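Long-range contacts in similar to sp|P32453 Saccharomyces cerevisiae YNL315c ATP11 (Candida glabrata CBS 138, PDB 2P4F), which is probably a mitochondrial chaperone that binds unfolded protein, as its ATP11 family relatives do in assisting assembly of the F1 ATPase: residues 149-154 / 256-261; 196-201 / 213-218. One frame throughout, in Å; residues are numbered along the deposited sequence.

Contact 1: 149-154 / 256-261; sequences KYAVKN and RFYGAM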
loop_
_atom_site.group_PDB
_atom_site.type_symbol
_atom_site.label_atom_id
_atom_site.label_comp_id
_atom_site.label_asym_id
_atom_site.label_seq_id
_atom_site.Cartn_x
_atom_site.Cartn_y
_atom_site.Cartn_z
ATOM N N LYS A 149 -3.901 -11.289 0.939
ATOM C CA LYS A 149 -4.779 -12.262 0.250
ATOM C C LYS A 149 -5.718 -11.515 -0.694
ATOM O O LYS A 149 -5.906 -11.947 -1.854
ATOM C CB LYS A 149 -5.482 -13.133 1.299
ATOM C CG LYS A 149 -4.583 -14.242 1.878
ATOM C CD LYS A 149 -3.152 -13.893 2.174
ATOM C CE LYS A 149 -2.321 -14.943 2.866
ATOM N NZ LYS A 149 -1.154 -15.424 2.080
ATOM N N TYR A 150 -6.266 -10.388 -0.216
ATOM C CA TYR A 150 -7.163 -9.631 -1.115
ATOM C C TYR A 150 -6.364 -8.996 -2.242
ATOM O O TYR A 150 -6.913 -8.880 -3.351
ATOM C CB TYR A 150 -7.897 -8.545 -0.352
ATOM C CG TYR A 150 -9.107 -9.064 0.394
ATOM C CD1 TYR A 150 -10.269 -9.352 -0.330
ATOM C CD2 TYR A 150 -9.110 -9.255 1.757
ATOM C CE1 TYR A 150 -11.419 -9.828 0.285
ATOM C CE2 TYR A 150 -10.262 -9.731 2.407
ATOM C CZ TYR A 150 -11.383 -10.004 1.655
ATOM O OH TYR A 150 -12.530 -10.475 2.234
ATOM N N ALA A 151 -5.132 -8.599 -2.024
ATOM C CA ALA A 151 -4.325 -7.899 -3.050
ATOM C C ALA A 151 -4.023 -8.869 -4.183
ATOM O O ALA A 151 -4.025 -8.451 -5.356
ATOM C CB ALA A 151 -3.062 -7.368 -2.418
ATOM N N VAL A 152 -3.706 -10.112 -3.876
ATOM C CA VAL A 152 -3.389 -11.067 -4.970
ATOM C C VAL A 152 -4.593 -11.266 -5.882
ATOM O O VAL A 152 -4.506 -11.257 -7.108
ATOM C CB VAL A 152 -2.920 -12.430 -4.403
ATOM C CG1 VAL A 152 -2.936 -13.492 -5.500
ATOM C CG2 VAL A 152 -1.528 -12.286 -3.780
ATOM N N LYS A 153 -5.772 -11.420 -5.265
ATOM C CA LYS A 153 -6.997 -11.695 -6.051
ATOM C C LYS A 153 -7.546 -10.420 -6.680
ATOM O O LYS A 153 -8.283 -10.556 -7.649
ATOM C CB LYS A 153 -8.064 -12.300 -5.107
ATOM C CG LYS A 153 -7.681 -13.739 -4.754
ATOM C CD LYS A 153 -8.648 -14.451 -3.881
ATOM C CE LYS A 153 -8.350 -15.956 -4.078
ATOM N NZ LYS A 153 -7.285 -16.074 -5.133
ATOM N N ASN A 154 -7.236 -9.244 -6.167
ATOM C CA ASN A 154 -7.840 -7.982 -6.590
ATOM C C ASN A 154 -6.764 -6.914 -6.758
ATOM O O ASN A 154 -6.782 -5.940 -6.010
ATOM C CB ASN A 154 -8.863 -7.516 -5.535
ATOM C CG ASN A 154 -9.955 -8.560 -5.281
ATOM O OD1 ASN A 154 -10.912 -8.656 -6.051
ATOM N ND2 ASN A 154 -9.768 -9.309 -4.197
ATOM N N ARG A 256 -8.511 0.050 3.992
ATOM C CA ARG A 256 -9.935 -0.148 4.283
ATOM C C ARG A 256 -10.600 -1.004 3.221
ATOM O O ARG A 256 -11.468 -1.817 3.539
ATOM C CB ARG A 256 -10.660 1.212 4.408
ATOM C CG ARG A 256 -10.218 1.983 5.667
ATOM C CD ARG A 256 -11.264 2.968 6.169
ATOM N NE ARG A 256 -11.629 3.910 5.081
ATOM C CZ ARG A 256 -12.623 4.775 5.277
ATOM N NH1 ARG A 256 -12.973 5.619 4.315
ATOM N NH2 ARG A 256 -13.274 4.814 6.451
ATOM N N PHE A 257 -10.221 -0.802 1.955
ATOM C CA PHE A 257 -10.830 -1.576 0.870
ATOM C C PHE A 257 -10.225 -2.977 0.783
ATOM O O PHE A 257 -10.938 -3.949 0.479
ATOM C CB PHE A 257 -10.686 -0.830 -0.463
ATOM C CG PHE A 257 -11.720 0.295 -0.545
ATOM C CD1 PHE A 257 -12.972 0.037 -1.103
ATOM C CD2 PHE A 257 -11.425 1.565 -0.070
ATOM C CE1 PHE A 257 -13.877 1.089 -1.159
ATOM C CE2 PHE A 257 -12.334 2.610 -0.109
ATOM C CZ PHE A 257 -13.592 2.364 -0.662
ATOM N N TYR A 258 -8.922 -3.115 1.118
ATOM C CA TYR A 258 -8.277 -4.418 0.984
ATOM C C TYR A 258 -8.422 -5.248 2.247
ATOM O O TYR A 258 -7.531 -5.785 2.840
ATOM C CB TYR A 258 -6.806 -4.222 0.583
ATOM C CG TYR A 258 -6.735 -4.010 -0.925
ATOM C CD1 TYR A 258 -6.530 -5.087 -1.784
ATOM C CD2 TYR A 258 -6.896 -2.722 -1.473
ATOM C CE1 TYR A 258 -6.474 -4.902 -3.165
ATOM C CE2 TYR A 258 -6.840 -2.517 -2.869
ATOM C CZ TYR A 258 -6.619 -3.627 -3.681
ATOM O OH TYR A 258 -6.572 -3.418 -5.049
ATOM N N GLY A 259 -9.642 -5.456 2.689
ATOM C CA GLY A 259 -9.782 -6.475 3.746
ATOM C C GLY A 259 -10.241 -5.740 4.995
ATOM O O GLY A 259 -10.606 -6.382 5.988
ATOM N N ALA A 260 -10.202 -4.422 4.858
ATOM C CA ALA A 260 -10.835 -3.511 5.851
ATOM C C ALA A 260 -10.442 -3.906 7.265
ATOM O O ALA A 260 -11.240 -3.931 8.219
ATOM C CB ALA A 260 -12.342 -3.519 5.708
ATOM N N MET A 261 -9.165 -4.210 7.331
ATOM C CA MET A 261 -8.381 -4.682 8.434
ATOM C C MET A 261 -9.271 -5.582 9.301
ATOM O O MET A 261 -9.450 -5.275 10.475
ATOM C CB MET A 261 -7.783 -3.506 9.211
ATOM C CG MET A 261 -8.784 -2.496 9.739
ATOM S SD MET A 261 -8.600 -0.798 9.139
ATOM C CE MET A 261 -8.861 -1.013 7.389
#

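Contact 2: 196-201 / 213-218; sequences CLITSL and PHTTIQ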
loop_
_atom_site.group_PDB
_atom_site.type_symbol
_atom_site.label_atom_id
_atom_site.label_comp_id
_atom_site.label_asym_id
_atom_site.label_seq_id
_atom_site.Cartn_x
_atom_site.Cartn_y
_atom_site.Cartn_z
ATOM N N CYS A 196 2.990 -1.572 -3.686
ATOM C CA CYS A 196 1.711 -0.921 -3.977
ATOM C C CYS A 196 2.047 0.373 -4.695
ATOM O O CYS A 196 2.828 1.190 -4.114
ATOM C CB CYS A 196 0.941 -0.699 -2.653
ATOM S SG CYS A 196 -0.676 0.072 -3.021
ATOM N N LEU A 197 1.573 0.619 -5.909
ATOM C CA LEU A 197 1.921 1.758 -6.724
ATOM C C LEU A 197 0.669 2.617 -6.903
ATOM O O LEU A 197 -0.387 2.045 -7.255
ATOM C CB LEU A 197 2.389 1.302 -8.104
ATOM C CG LEU A 197 3.477 0.195 -8.158
ATOM C CD1 LEU A 197 3.843 -0.047 -9.626
ATOM C CD2 LEU A 197 4.659 0.541 -7.297
ATOM N N ILE A 198 0.750 3.904 -6.682
ATOM C CA ILE A 198 -0.391 4.793 -6.844
ATOM C C ILE A 198 -0.051 5.849 -7.882
ATOM O O ILE A 198 0.973 6.535 -7.781
ATOM C CB ILE A 198 -0.832 5.372 -5.475
ATOM C CG1 ILE A 198 -0.913 4.294 -4.374
ATOM C CG2 ILE A 198 -2.179 6.109 -5.639
ATOM C CD1 ILE A 198 -1.321 4.866 -3.005
ATOM N N THR A 199 -0.921 5.979 -8.897
ATOM C CA THR A 199 -0.683 6.771 -10.084
ATOM C C THR A 199 -1.909 7.626 -10.409
ATOM O O THR A 199 -3.052 7.136 -10.296
ATOM C CB THR A 199 -0.443 5.854 -11.304
ATOM O OG1 THR A 199 0.604 4.939 -10.961
ATOM C CG2 THR A 199 -0.031 6.668 -12.517
ATOM N N SER A 200 -1.685 8.861 -10.789
ATOM C CA SER A 200 -2.886 9.640 -11.123
ATOM C C SER A 200 -3.526 9.195 -12.423
ATOM O O SER A 200 -2.820 9.084 -13.453
ATOM C CB SER A 200 -2.517 11.116 -11.189
ATOM O OG SER A 200 -3.646 11.897 -11.533
ATOM N N LEU A 201 -4.813 8.943 -12.422
ATOM C CA LEU A 201 -5.416 8.268 -13.579
ATOM C C LEU A 201 -5.469 9.182 -14.790
ATOM O O LEU A 201 -5.276 8.755 -15.932
ATOM C CB LEU A 201 -6.820 7.794 -13.151
ATOM C CG LEU A 201 -7.572 6.912 -14.163
ATOM C CD1 LEU A 201 -8.468 5.921 -13.420
ATOM C CD2 LEU A 201 -8.419 7.753 -15.053
ATOM N N PRO A 213 4.346 6.316 -11.097
ATOM C CA PRO A 213 3.517 6.480 -9.908
ATOM C C PRO A 213 4.028 7.636 -9.070
ATOM O O PRO A 213 5.228 7.813 -8.897
ATOM C CB PRO A 213 3.700 5.190 -9.100
ATOM C CG PRO A 213 4.402 4.260 -10.004
ATOM C CD PRO A 213 5.017 5.004 -11.168
ATOM N N HIS A 214 3.128 8.426 -8.491
ATOM C CA HIS A 214 3.630 9.443 -7.549
ATOM C C HIS A 214 3.994 8.823 -6.209
ATOM O O HIS A 214 4.768 9.427 -5.456
ATOM C CB HIS A 214 2.586 10.526 -7.350
ATOM C CG HIS A 214 1.204 10.050 -7.001
ATOM N ND1 HIS A 214 0.905 9.512 -5.770
ATOM C CD2 HIS A 214 0.052 10.094 -7.758
ATOM C CE1 HIS A 214 -0.402 9.211 -5.764
ATOM N NE2 HIS A 214 -0.929 9.555 -6.961
ATOM N N THR A 215 3.441 7.659 -5.879
ATOM C CA THR A 215 3.701 7.007 -4.577
ATOM C C THR A 215 4.042 5.536 -4.823
ATOM O O THR A 215 3.227 4.851 -5.510
ATOM C CB THR A 215 2.475 7.126 -3.668
ATOM O OG1 THR A 215 2.236 8.522 -3.407
ATOM C CG2 THR A 215 2.738 6.483 -2.292
ATOM N N THR A 216 5.152 5.053 -4.318
ATOM C CA THR A 216 5.475 3.616 -4.424
ATOM C C THR A 216 5.707 3.131 -3.018
ATOM O O THR A 216 6.485 3.765 -2.251
ATOM C CB THR A 216 6.743 3.413 -5.263
ATOM O OG1 THR A 216 6.397 3.772 -6.639
ATOM C CG2 THR A 216 7.230 1.980 -5.336
ATOM N N ILE A 217 5.104 2.043 -2.621
ATOM C CA ILE A 217 5.230 1.485 -1.283
ATOM C C ILE A 217 5.765 0.067 -1.425
ATOM O O ILE A 217 5.271 -0.696 -2.243
ATOM C CB ILE A 217 3.879 1.501 -0.550
ATOM C CG1 ILE A 217 3.260 2.936 -0.551
ATOM C CG2 ILE A 217 4.053 0.940 0.829
ATOM C CD1 ILE A 217 1.837 3.011 -0.189
ATOM N N GLN A 218 6.774 -0.265 -0.572
ATOM C CA GLN A 218 7.257 -1.623 -0.499
ATOM C C GLN A 218 6.853 -2.208 0.864
ATOM O O GLN A 218 6.996 -1.496 1.886
ATOM C CB GLN A 218 8.787 -1.742 -0.589
ATOM C CG GLN A 218 9.398 -1.208 -1.905
ATOM C CD GLN A 218 10.848 -1.697 -1.950
ATOM O OE1 GLN A 218 11.656 -1.131 -1.155
ATOM N NE2 GLN A 218 11.168 -2.702 -2.774
#

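Contact 1: 149-154 / 256-261
Y258 and G259, in the turn that closes helix 244-257, pack against Y150, A151 and N154 at the C-terminal end of helix 140-153; the contact thus joins two helix ends in this half-barrel domain. F257, the last helical residue, turns its ring to F157 of strand 156-162. Y258 follows as the centre of an inverse gamma turn, and its side chain does most of the work. With CG anti to the carbonyl carbon (chi1 -82°), the ring reaches across to the other helix edge on: CD1 lies 3.9 Å from Y150 C, near the ring plane, and 4.0 Å from Y150 CB. CE1 comes obliquely to A151 CA at 3.7 Å. At the far end OH gives its proton to N154 O over 2.7 Å, meeting that oxygen nearly head on (C=O...O angle 163°). The bond ties the buried ring to the first residue beyond helix 140-153. W186 of strand 179-190 makes an edge-to-face pair with the same ring. At G259 the chain takes a positive phi, and its bare CA lies 3.5 Å from Y150 CD2, obliquely to the Y150 ring. I272 and E276 of helix 266-280 also touch the Y150 side chain. Y150 also steadies the acceptor residue: N154 folds its side-chain amide back toward the helix, and ND2 bonds Y150 O at 3.0 Å, in the carbonyl plane on a lone pair, with an N-H...O angle of 152°.

Contact 2: 196-201 / 213-218
H214 holds CG between its own backbone N and carbonyl carbon (chi1 51°), which brings one face of the imidazole against I198 O, 3.4 Å from the ring plane and over its centre. On I198, CG2 stands anti to the backbone N and meets H214 CE1 at 3.6 Å. This is a classic beta bulge, H214 and T215 both facing I198, in the antiparallel pairing of strands 193-200 and 215-220. Past the bulge the pairing is regular: I198 N bonds T215 O at 2.9 Å, and C196 with I217 forms a hydrogen-bonded pair, C196 N to I217 O being 2.8 Å. The L197-T216 pair between them is non-hydrogen-bonded. There the two side chains run alongside each other, L197 CD2 against T216 CG2 at 3.5 Å, on the sheet face opposite I198 and I217. P213, before the bulge, lies across T199, its CB 3.6 Å from T199 OG1. Two polar partners fix the imidazole: T215 OG1 lies in the ring plane, 2.9 Å from H214 ND1, and Q182 OE1, on strand 179-190 beyond strand 193-200, bonds H214 NE2. NE2 probably gives its proton to Q182 OE1; if the ring is neutral, ND1 would then accept from T215 OG1.

The centres of contact 1 and contact 2 lie about 17 Å apart, and their nearest atoms about 7 Å, so the two do not touch. Helix 244-257 connects them: A247, L250 and L251 pack on T215, I198 and I217 of contact 2, and the same helix then runs out into the turn of contact 1. Strand 179-190 makes a second bridge, bonding strand 193-200 through its backbone while W186 and F188 on it touch A151 of contact 1. Contact 2 thus belongs to the six-stranded antiparallel sheet, and contact 1 joins helix ends beside it. Along the chain, both strands of contact 2 fall between the two segments of contact 1.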